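Local structure of galactose mutarotase related enzyme (Lactobacillus acidophilus, 3DCD) at residues A[7-12]-A[118-123]; A[154-159]-A[195-200]. The protein is related to galactose mutarotases and may bind carbohydrate and act as an isomerase, although its actual function is not established. One frame throughout, in Å; residues are numbered along the deposited sequence.

Interaction 1. Residues A[7-12]-A[118-123]; sequences NNMIKV and MNNLLE
I10 packs against the backbone of N119 and N120, the two central residues of a type II' turn running from M118 to L121. Its chi1 of 59° sets CG1 between its own backbone N and carbonyl carbon, and the extended second torsion then carries CD1 over the turn. I10 CG1 lies 3.7 Å from N119 O, CD1 of the same residue lies 3.7 Å from N120 C, and its CG2 rests 4.1 Å from N120 CB. N119 contributes largely through main-chain atoms, its CB turned away from the other segment, and M9 CB lies against the N119-N120 peptide, 3.8 Å from N120 N. The polar end of N120 is occupied beyond the contact, where ND2 donates to Y291 O on strand 282-292.

Deeper in, V12 and L122 meet tip to tip. L122 sends CG anti to its backbone N (chi1 173°), which brings L122 CD2 to 4.1 Å from V12 CG1 and equally close to V12 CG2. L117 and I5 touch both of these side chains.

The axes of the short strand segments 10-12 and 121-123 come within 9.1 Å, their directions 28° apart, and their parent strands belong to different sheets. Such packing of side chains from a three-stranded sheet on a larger one and on its tight two-residue hairpin turn suits the layered beta-sandwich architecture of the galactose mutarotase family.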
loop_
_atom_site.group_PDB
_atom_site.type_symbol
_atom_site.label_atom_id
_atom_site.label_comp_id
_atom_site.label_asym_id
_atom_site.label_seq_id
_atom_site.Cartn_x
_atom_site.Cartn_y
_atom_site.Cartn_z
ATOM N N ASN A 7 15.703 15.106 -4.940
ATOM C CA ASN A 7 16.101 15.893 -6.091
ATOM C C ASN A 7 15.603 17.316 -5.903
ATOM O O ASN A 7 15.244 17.695 -4.787
ATOM C CB ASN A 7 15.598 15.268 -7.403
ATOM C CG ASN A 7 14.091 14.989 -7.405
ATOM O OD1 ASN A 7 13.639 14.059 -8.062
ATOM N ND2 ASN A 7 13.327 15.770 -6.662
ATOM N N ASN A 8 15.571 18.085 -6.990
ATOM C CA ASN A 8 15.102 19.459 -6.959
ATOM C C ASN A 8 13.591 19.638 -6.751
ATOM O O ASN A 8 13.129 20.773 -6.572
ATOM C CB ASN A 8 15.522 20.192 -8.240
ATOM C CG ASN A 8 17.031 20.400 -8.345
ATOM O OD1 ASN A 8 17.762 20.371 -7.345
ATOM N ND2 ASN A 8 17.501 20.628 -9.570
HETATM N N MSE A 9 12.836 18.534 -6.787
HETATM C CA MSE A 9 11.379 18.572 -6.669
HETATM C C MSE A 9 10.887 18.080 -5.299
HETATM O O MSE A 9 10.035 18.720 -4.668
HETATM C CB MSE A 9 10.715 17.730 -7.768
HETATM C CG MSE A 9 11.081 18.105 -9.204
HETATM SE SE MSE A 9 10.441 19.883 -9.673
HETATM C CE MSE A 9 8.492 19.566 -9.469
ATOM N N ILE A 10 11.394 16.923 -4.865
ATOM C CA ILE A 10 10.873 16.254 -3.667
ATOM C C ILE A 10 12.011 15.612 -2.858
ATOM O O ILE A 10 13.058 15.255 -3.409
ATOM C CB ILE A 10 9.713 15.224 -3.975
ATOM C CG1 ILE A 10 10.146 14.108 -4.924
ATOM C CG2 ILE A 10 8.425 15.915 -4.543
ATOM C CD1 ILE A 10 9.049 12.995 -5.086
ATOM N N LYS A 11 11.822 15.521 -1.549
ATOM C CA LYS A 11 12.805 14.898 -0.661
ATOM C C LYS A 11 12.066 13.841 0.143
ATOM O O LYS A 11 11.029 14.124 0.762
ATOM C CB LYS A 11 13.456 15.931 0.267
ATOM C CG LYS A 11 14.508 15.370 1.225
ATOM C CD LYS A 11 15.074 16.467 2.113
ATOM C CE LYS A 11 16.315 16.009 2.873
ATOM N NZ LYS A 11 17.006 17.152 3.599
ATOM N N VAL A 12 12.623 12.635 0.139
ATOM C CA VAL A 12 11.939 11.465 0.675
ATOM C C VAL A 12 12.833 10.841 1.729
ATOM O O VAL A 12 14.028 10.632 1.491
ATOM C CB VAL A 12 11.637 10.417 -0.434
ATOM C CG1 VAL A 12 10.868 9.214 0.152
ATOM C CG2 VAL A 12 10.834 11.047 -1.588
HETATM N N MSE A 118 11.980 10.389 -9.997
HETATM C CA MSE A 118 12.010 11.018 -11.310
HETATM C C MSE A 118 11.179 12.292 -11.169
HETATM O O MSE A 118 9.955 12.195 -11.077
HETATM C CB MSE A 118 11.356 10.078 -12.328
HETATM C CG MSE A 118 11.063 10.691 -13.692
HETATM SE SE MSE A 118 12.522 10.426 -14.945
HETATM C CE MSE A 118 12.320 8.498 -15.240
ATOM N N ASN A 119 11.815 13.454 -11.131
ATOM C CA ASN A 119 11.078 14.686 -10.873
ATOM C C ASN A 119 10.228 14.549 -9.604
ATOM O O ASN A 119 10.732 14.088 -8.576
ATOM C CB ASN A 119 10.251 15.084 -12.098
ATOM C CG ASN A 119 11.122 15.427 -13.296
ATOM O OD1 ASN A 119 10.681 15.349 -14.441
ATOM N ND2 ASN A 119 12.350 15.830 -13.035
ATOM N N ASN A 120 8.950 14.918 -9.667
ATOM C CA ASN A 120 8.095 14.791 -8.492
ATOM C C ASN A 120 7.389 13.431 -8.392
ATOM O O ASN A 120 6.377 13.305 -7.689
ATOM C CB ASN A 120 7.087 15.950 -8.419
ATOM C CG ASN A 120 6.083 15.909 -9.537
ATOM O OD1 ASN A 120 6.370 15.394 -10.636
ATOM N ND2 ASN A 120 4.878 16.445 -9.270
ATOM N N LEU A 121 7.932 12.435 -9.096
ATOM C CA LEU A 121 7.393 11.069 -9.096
ATOM C C LEU A 121 8.288 10.118 -8.298
ATOM O O LEU A 121 9.498 10.057 -8.512
ATOM C CB LEU A 121 7.170 10.543 -10.527
ATOM C CG LEU A 121 6.494 9.169 -10.691
ATOM C CD1 LEU A 121 5.735 9.043 -11.996
ATOM C CD2 LEU A 121 7.496 8.009 -10.534
ATOM N N LEU A 122 7.654 9.377 -7.390
ATOM C CA LEU A 122 8.322 8.387 -6.565
ATOM C C LEU A 122 7.762 7.000 -6.901
ATOM O O LEU A 122 6.558 6.769 -6.772
ATOM C CB LEU A 122 8.059 8.689 -5.079
ATOM C CG LEU A 122 8.532 7.665 -4.040
ATOM C CD1 LEU A 122 10.050 7.500 -4.080
ATOM C CD2 LEU A 122 8.091 8.166 -2.644
ATOM N N GLU A 123 8.644 6.092 -7.308
ATOM C CA GLU A 123 8.290 4.695 -7.509
ATOM C C GLU A 123 8.507 3.901 -6.231
ATOM O O GLU A 123 9.486 4.135 -5.507
ATOM C CB GLU A 123 9.158 4.085 -8.611
ATOM C CG GLU A 123 8.911 4.650 -9.983
ATOM C CD GLU A 123 9.679 3.905 -11.075
ATOM O OE1 GLU A 123 10.543 3.043 -10.762
ATOM O OE2 GLU A 123 9.416 4.202 -12.255
#

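Interaction 2. Residues A[154-159]-A[195-200]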
loop_
_atom_site.group_PDB
_atom_site.type_symbol
_atom_site.label_atom_id
_atom_site.label_comp_id
_atom_site.label_asym_id
_atom_site.label_seq_id
_atom_site.Cartn_x
_atom_site.Cartn_y
_atom_site.Cartn_z
ATOM N N GLU A 154 -9.344 24.426 4.907
ATOM C CA GLU A 154 -9.915 23.239 4.256
ATOM C C GLU A 154 -10.362 22.220 5.299
ATOM O O GLU A 154 -9.881 22.197 6.439
ATOM C CB GLU A 154 -8.935 22.542 3.284
ATOM C CG GLU A 154 -8.078 23.438 2.403
ATOM C CD GLU A 154 -6.698 23.622 2.993
ATOM O OE1 GLU A 154 -6.607 24.288 4.050
ATOM O OE2 GLU A 154 -5.719 23.058 2.424
ATOM N N ASN A 155 -11.267 21.357 4.865
ATOM C CA ASN A 155 -11.813 20.298 5.677
ATOM C C ASN A 155 -11.687 18.988 4.889
ATOM O O ASN A 155 -11.633 19.025 3.664
ATOM C CB ASN A 155 -13.290 20.592 5.931
ATOM C CG ASN A 155 -13.906 19.618 6.888
ATOM O OD1 ASN A 155 -13.771 19.771 8.111
ATOM N ND2 ASN A 155 -14.577 18.593 6.349
ATOM N N LYS A 156 -11.640 17.850 5.591
ATOM C CA LYS A 156 -11.622 16.525 4.940
ATOM C C LYS A 156 -12.667 16.382 3.828
ATOM O O LYS A 156 -12.387 15.773 2.801
ATOM C CB LYS A 156 -11.799 15.403 5.969
ATOM C CG LYS A 156 -11.985 14.003 5.347
ATOM C CD LYS A 156 -12.140 12.905 6.420
ATOM C CE LYS A 156 -10.903 12.769 7.286
ATOM N NZ LYS A 156 -11.130 11.670 8.282
ATOM N N GLU A 157 -13.861 16.949 4.025
ATOM C CA GLU A 157 -14.936 16.792 3.029
ATOM C C GLU A 157 -14.758 17.666 1.784
ATOM O O GLU A 157 -15.592 17.624 0.850
ATOM C CB GLU A 157 -16.310 17.026 3.667
ATOM C CG GLU A 157 -16.615 15.999 4.750
ATOM C CD GLU A 157 -18.089 15.848 4.982
ATOM O OE1 GLU A 157 -18.788 15.384 4.063
ATOM O OE2 GLU A 157 -18.532 16.182 6.104
ATOM N N ASP A 158 -13.689 18.466 1.776
ATOM C CA ASP A 158 -13.309 19.202 0.557
ATOM C C ASP A 158 -12.409 18.355 -0.335
ATOM O O ASP A 158 -12.076 18.793 -1.438
ATOM C CB ASP A 158 -12.569 20.504 0.874
ATOM C CG ASP A 158 -13.389 21.467 1.698
ATOM O OD1 ASP A 158 -14.628 21.562 1.490
ATOM O OD2 ASP A 158 -12.766 22.169 2.520
ATOM N N PHE A 159 -12.010 17.171 0.149
ATOM C CA PHE A 159 -11.140 16.285 -0.614
ATOM C C PHE A 159 -11.915 15.143 -1.220
ATOM O O PHE A 159 -13.004 14.790 -0.760
ATOM C CB PHE A 159 -9.990 15.750 0.261
ATOM C CG PHE A 159 -9.061 16.830 0.723
ATOM C CD1 PHE A 159 -9.375 17.598 1.852
ATOM C CD2 PHE A 159 -7.892 17.110 0.020
ATOM C CE1 PHE A 159 -8.541 18.631 2.277
ATOM C CE2 PHE A 159 -7.049 18.154 0.444
ATOM C CZ PHE A 159 -7.372 18.900 1.569
ATOM N N LEU A 195 -14.273 12.418 0.373
ATOM C CA LEU A 195 -13.865 11.817 1.634
ATOM C C LEU A 195 -14.719 12.371 2.768
ATOM O O LEU A 195 -15.292 13.460 2.667
ATOM C CB LEU A 195 -12.369 12.060 1.911
ATOM C CG LEU A 195 -11.371 11.525 0.874
ATOM C CD1 LEU A 195 -9.946 11.851 1.330
ATOM C CD2 LEU A 195 -11.546 10.010 0.706
ATOM N N SER A 196 -14.839 11.583 3.828
ATOM C CA SER A 196 -15.581 11.966 5.010
ATOM C C SER A 196 -15.214 11.003 6.125
ATOM O O SER A 196 -14.682 9.928 5.869
ATOM C CB SER A 196 -17.086 11.874 4.745
ATOM O OG SER A 196 -17.507 10.506 4.705
ATOM N N ASP A 197 -15.506 11.395 7.358
ATOM C CA ASP A 197 -15.287 10.535 8.513
ATOM C C ASP A 197 -16.070 9.207 8.390
ATOM O O ASP A 197 -15.536 8.135 8.709
ATOM C CB ASP A 197 -15.692 11.276 9.794
ATOM C CG ASP A 197 -14.652 12.328 10.236
ATOM O OD1 ASP A 197 -13.470 12.259 9.810
ATOM O OD2 ASP A 197 -15.029 13.223 11.020
ATOM N N ASP A 198 -17.321 9.301 7.930
ATOM C CA ASP A 198 -18.247 8.171 7.829
ATOM C C ASP A 198 -17.941 7.218 6.660
ATOM O O ASP A 198 -18.326 6.037 6.689
ATOM C CB ASP A 198 -19.679 8.693 7.665
ATOM C CG ASP A 198 -20.714 7.569 7.623
ATOM O OD1 ASP A 198 -20.995 6.987 8.701
ATOM O OD2 ASP A 198 -21.246 7.267 6.518
ATOM N N LEU A 199 -17.244 7.718 5.644
ATOM C CA LEU A 199 -16.958 6.916 4.449
ATOM C C LEU A 199 -16.356 5.539 4.759
ATOM O O LEU A 199 -16.673 4.542 4.085
ATOM C CB LEU A 199 -16.025 7.668 3.494
ATOM C CG LEU A 199 -15.821 7.005 2.111
ATOM C CD1 LEU A 199 -17.103 6.893 1.289
ATOM C CD2 LEU A 199 -14.768 7.752 1.322
ATOM N N PHE A 200 -15.479 5.500 5.755
ATOM C CA PHE A 200 -14.801 4.272 6.123
ATOM C C PHE A 200 -15.384 3.583 7.339
ATOM O O PHE A 200 -14.691 2.808 7.994
ATOM C CB PHE A 200 -13.293 4.521 6.250
ATOM C CG PHE A 200 -12.718 5.167 5.029
ATOM C CD1 PHE A 200 -12.626 4.451 3.836
ATOM C CD2 PHE A 200 -12.355 6.508 5.041
ATOM C CE1 PHE A 200 -12.142 5.054 2.685
ATOM C CE2 PHE A 200 -11.859 7.132 3.895
ATOM C CZ PHE A 200 -11.754 6.417 2.713
HETATM O O HOH W 1 -12.087 9.275 6.994
HETATM O O HOH W 2 -17.860 14.238 2.006
HETATM O O HOH W 3 -16.405 14.073 7.668
#
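This is a mixed contact between two loops, part salt bridge and part backbone pairing, at the margin of the large antiparallel sheet where strand 193-194 lies beside strand 159-164. The backbone pairing is a single bond: L195 N donates to F159 O at 2.9 Å, nearly straight at the hydrogen (174°), though the donor is tilted 34° from the carbonyl plane. Alongside it, L195 CD1 touches F159 CB at 4.0 Å.

K156 carries most of the remainder. From the 3-10 turn 156-158 its chain crosses L195 at about a right angle, K156 CG standing 4.0 Å from L195 CB, and its CD then passes S196 C. A bend at chi3 (-63°) turns the end of the chain so that K156 NZ meets D197 OD1 at 2.9 Å, approaching nearly in line with that C-O bond. The ammonium is also bonded to D247 O and to a water that donates in turn to S196 O, so three partners grip this buried charge. Replacing K156 with a methionine would probably leave the D197 carboxylate without its countercharge and D247 O without this donor.

On the outer side, E157 CA makes a CA-H...O contact with L195 O at 3.4 Å. Another water takes the D197 N-H and gives a weak bond to E157 OE2. S196 OG accepts from L199 N at 3.0 Å, an ST motif spanning the turn that holds D197.

Around the contact, L195 touches L218 of strand 214-220 and V250 of strand 249-256, while F159 packs on T220 and P149. The two loops thus close against the edge of the large sheet and a strand of the neighbouring six-stranded sheet.

In the fold
Interactions 1 and 2 involve different parts of one large antiparallel sheet. Interaction 1 packs a small sheet against an interior strand, 121-130, near its hairpin turn, whereas interaction 2 is a loop contact at the sheet edge, where 193-194 is the outermost strand and 159-164 its neighbour. Strands 282-292, 226-232 and 214-220 stand between 121-130 and 159-164. The centres of the two contacts are 27 Å apart and their nearest atoms about 15 Å, without touching, and they follow in series along the chain. Both lie well out, 19 and 20 Å from the chain centre, and neither can be tied to a sugar-binding pocket.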